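Local coordinates for acetyltransferase (Sinorhizobium meliloti, PDB 4JXR), which probably transfers an acetyl group from acetyl-CoA to an acceptor, as expected of a GNAT-superfamily enzyme of the phosphinothricin acetyltransferase type, at residues Ala59-Glu62 / Val66-Tyr69. Sequence-based numbering, arbitrary orientation. Where two conformers were deposited one is given.
Sequences ALDE and VIGY
Ala59 meets Ile67 and Gly68 in a classic beta bulge, at the turn end of the antiparallel hairpin that joins strands 56-60 and 66-74 of the GNAT sheet. It illustrates how one extra residue in a strand can be absorbed without giving up the pairing. Ala59 N donates to Gly68 O over 2.9 Å, with an almost straight N-H...O angle of 172°, although the donor stands well above the carbonyl plane. In return Ala59 O takes the amide of Ile67, N to O 2.8 Å, and a longer, weak bond from Gly68 N. Val66 CA, 3.4 Å from Ala59 O, adds a CA-H...O contact as a third approach. Ile67, whose psi of -3° departs from the extended value toward the helical region, as expected at the first position of a classic bulge, is the inserted residue: Ala59 pairs with Gly68, but Leu60 already pairs with Val66.

Side chains follow the shift. On one face Leu60 CD2 touches Val66 CG2 at 3.8 Å. Ile67 places CG1 between its backbone N and carbonyl carbon (chi1 59°), turned toward the opposite backbone, and the extended chain beyond brings CD1 to 3.8 Å from Asp61 N, where strand gives way to turn. Its CG2 meets Asp61 CB at 3.9 Å, the two side chains crossing at about a right angle. The carboxylate of Asp61 serves the turn instead, with OD1 accepting the amide of Ala65.

Strand 5-8 flanks Leu60 through Thr5; on the other side Ser92 hydrogen-bonds Ile67, backbone to backbone and through OG to Ile67 O, just after strand 84-91, whose acetyl-CoA-binding Leu91 lies beside Gly68. Ile100 of helix 100-115 packs on Ala59 and Ile67, and Ser16 of helix 14-27 touches Val66.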
ATOM      1  N   ALA A  59      -4.626  -1.194 -25.116  1.00  9.00           N
ATOM      2  CA  ALA A  59      -5.797  -1.375 -25.986  1.00 10.11           C
ATOM      3  C   ALA A  59      -5.687  -0.377 -27.140  1.00 10.19           C
ATOM      4  O   ALA A  59      -5.303   0.772 -26.936  1.00 10.75           O
ATOM      5  CB  ALA A  59      -7.096  -1.123 -25.237  1.00 10.75           C
ATOM      6  N   LEU A  60      -6.026  -0.858 -28.317  1.00 11.44           N
ATOM      7  CA  LEU A  60      -5.891  -0.089 -29.550  1.00 12.41           C
ATOM      8  C   LEU A  60      -7.229   0.155 -30.194  1.00 13.60           C
ATOM      9  O   LEU A  60      -8.135  -0.666 -30.144  1.00 15.09           O
ATOM     10  CB  LEU A  60      -5.095  -0.903 -30.572  1.00 13.44           C
ATOM     11  CG  LEU A  60      -3.741  -1.443 -30.113  1.00 14.25           C
ATOM     12  CD1 LEU A  60      -3.055  -2.204 -31.255  1.00 16.26           C
ATOM     13  CD2 LEU A  60      -2.823  -0.372 -29.519  1.00 14.66           C
ATOM     14  N   ASP A  61      -7.338   1.295 -30.864  1.00 14.44           N
ATOM     15  CA  ASP A  61      -8.468   1.539 -31.762  1.00 15.72           C
ATOM     16  C   ASP A  61      -8.245   0.843 -33.096  1.00 19.04           C
ATOM     17  O   ASP A  61      -7.269   0.154 -33.300  1.00 19.88           O
ATOM     18  CB  ASP A  61      -8.739   3.061 -31.850  1.00 17.76           C
ATOM     19  CG  ASP A  61      -7.722   3.843 -32.738  1.00 19.80           C
ATOM     20  OD1 ASP A  61      -6.917   3.221 -33.411  1.00 19.40           O
ATOM     21  OD2 ASP A  61      -7.762   5.099 -32.726  1.00 24.50           O
ATOM     22  N   GLU A  62      -9.185   1.041 -34.022  1.00 23.93           N
ATOM     23  CA  GLU A  62      -9.207   0.309 -35.298  0.50 30.17           C
ATOM     24  C   GLU A  62      -8.026   0.674 -36.194  1.00 28.10           C
ATOM     25  O   GLU A  62      -7.689  -0.066 -37.126  1.00 37.31           O
ATOM     26  CB  GLU A  62     -10.537   0.541 -36.037  0.50 35.57           C
ATOM     27  CG  GLU A  62     -10.881   2.002 -36.282  0.50 32.99           C
ATOM     28  CD  GLU A  62     -12.236   2.194 -36.951  0.50 32.11           C
ATOM     29  OE1 GLU A  62     -12.987   1.204 -37.108  0.50 44.02           O
ATOM     30  OE2 GLU A  62     -12.551   3.345 -37.312  0.50 46.37           O
ATOM     31  N   VAL A  66      -3.103   3.778 -29.458  1.00 13.08           N
ATOM     32  CA  VAL A  66      -3.347   3.380 -28.065  1.00 12.01           C
ATOM     33  C   VAL A  66      -4.424   4.240 -27.473  1.00 12.07           C
ATOM     34  O   VAL A  66      -4.298   5.464 -27.450  1.00 14.32           O
ATOM     35  CB  VAL A  66      -2.043   3.528 -27.274  1.00 12.18           C
ATOM     36  CG1 VAL A  66      -2.293   3.373 -25.791  1.00 11.92           C
ATOM     37  CG2 VAL A  66      -1.013   2.512 -27.767  1.00 13.46           C
ATOM     38  N   ILE A  67      -5.480   3.604 -26.949  1.00 10.77           N
ATOM     39  CA  ILE A  67      -6.606   4.303 -26.332  1.00 11.45           C
ATOM     40  C   ILE A  67      -6.842   3.926 -24.876  1.00 10.34           C
ATOM     41  O   ILE A  67      -7.705   4.473 -24.233  1.00 11.05           O
ATOM     42  CB  ILE A  67      -7.893   4.141 -27.175  1.00 12.44           C
ATOM     43  CG1 ILE A  67      -8.257   2.677 -27.340  1.00 14.49           C
ATOM     44  CG2 ILE A  67      -7.695   4.837 -28.539  1.00 15.12           C
ATOM     45  CD1 ILE A  67      -9.586   2.428 -27.974  1.00 15.10           C
ATOM     46  N   GLY A  68      -6.059   2.982 -24.354  1.00  9.60           N
ATOM     47  CA  GLY A  68      -6.108   2.616 -22.959  1.00  9.22           C
ATOM     48  C   GLY A  68      -4.922   1.748 -22.651  1.00  8.65           C
ATOM     49  O   GLY A  68      -4.268   1.243 -23.548  1.00  9.47           O
ATOM     50  N   TYR A  69      -4.662   1.545 -21.340  1.00  8.60           N
ATOM     51  CA  TYR A  69      -3.559   0.662 -20.950  1.00  8.19           C
ATOM     52  C   TYR A  69      -3.872   0.087 -19.585  1.00  7.70           C
ATOM     53  O   TYR A  69      -4.734   0.584 -18.855  1.00  8.50           O
ATOM     54  CB  TYR A  69      -2.209   1.378 -20.982  1.00  8.92           C
ATOM     55  CG  TYR A  69      -1.995   2.394 -19.884  1.00  8.33           C
ATOM     56  CD1 TYR A  69      -2.415   3.727 -20.029  1.00  8.51           C
ATOM     57  CD2 TYR A  69      -1.377   2.071 -18.717  1.00  8.66           C
ATOM     58  CE1 TYR A  69      -2.227   4.632 -19.047  1.00  8.89           C
ATOM     59  CE2 TYR A  69      -1.195   2.973 -17.729  1.00  9.30           C
ATOM     60  CZ  TYR A  69      -1.596   4.278 -17.874  1.00  9.16           C
ATOM     61  OH  TYR A  69      -1.434   5.232 -16.906  1.00 10.54           O
TER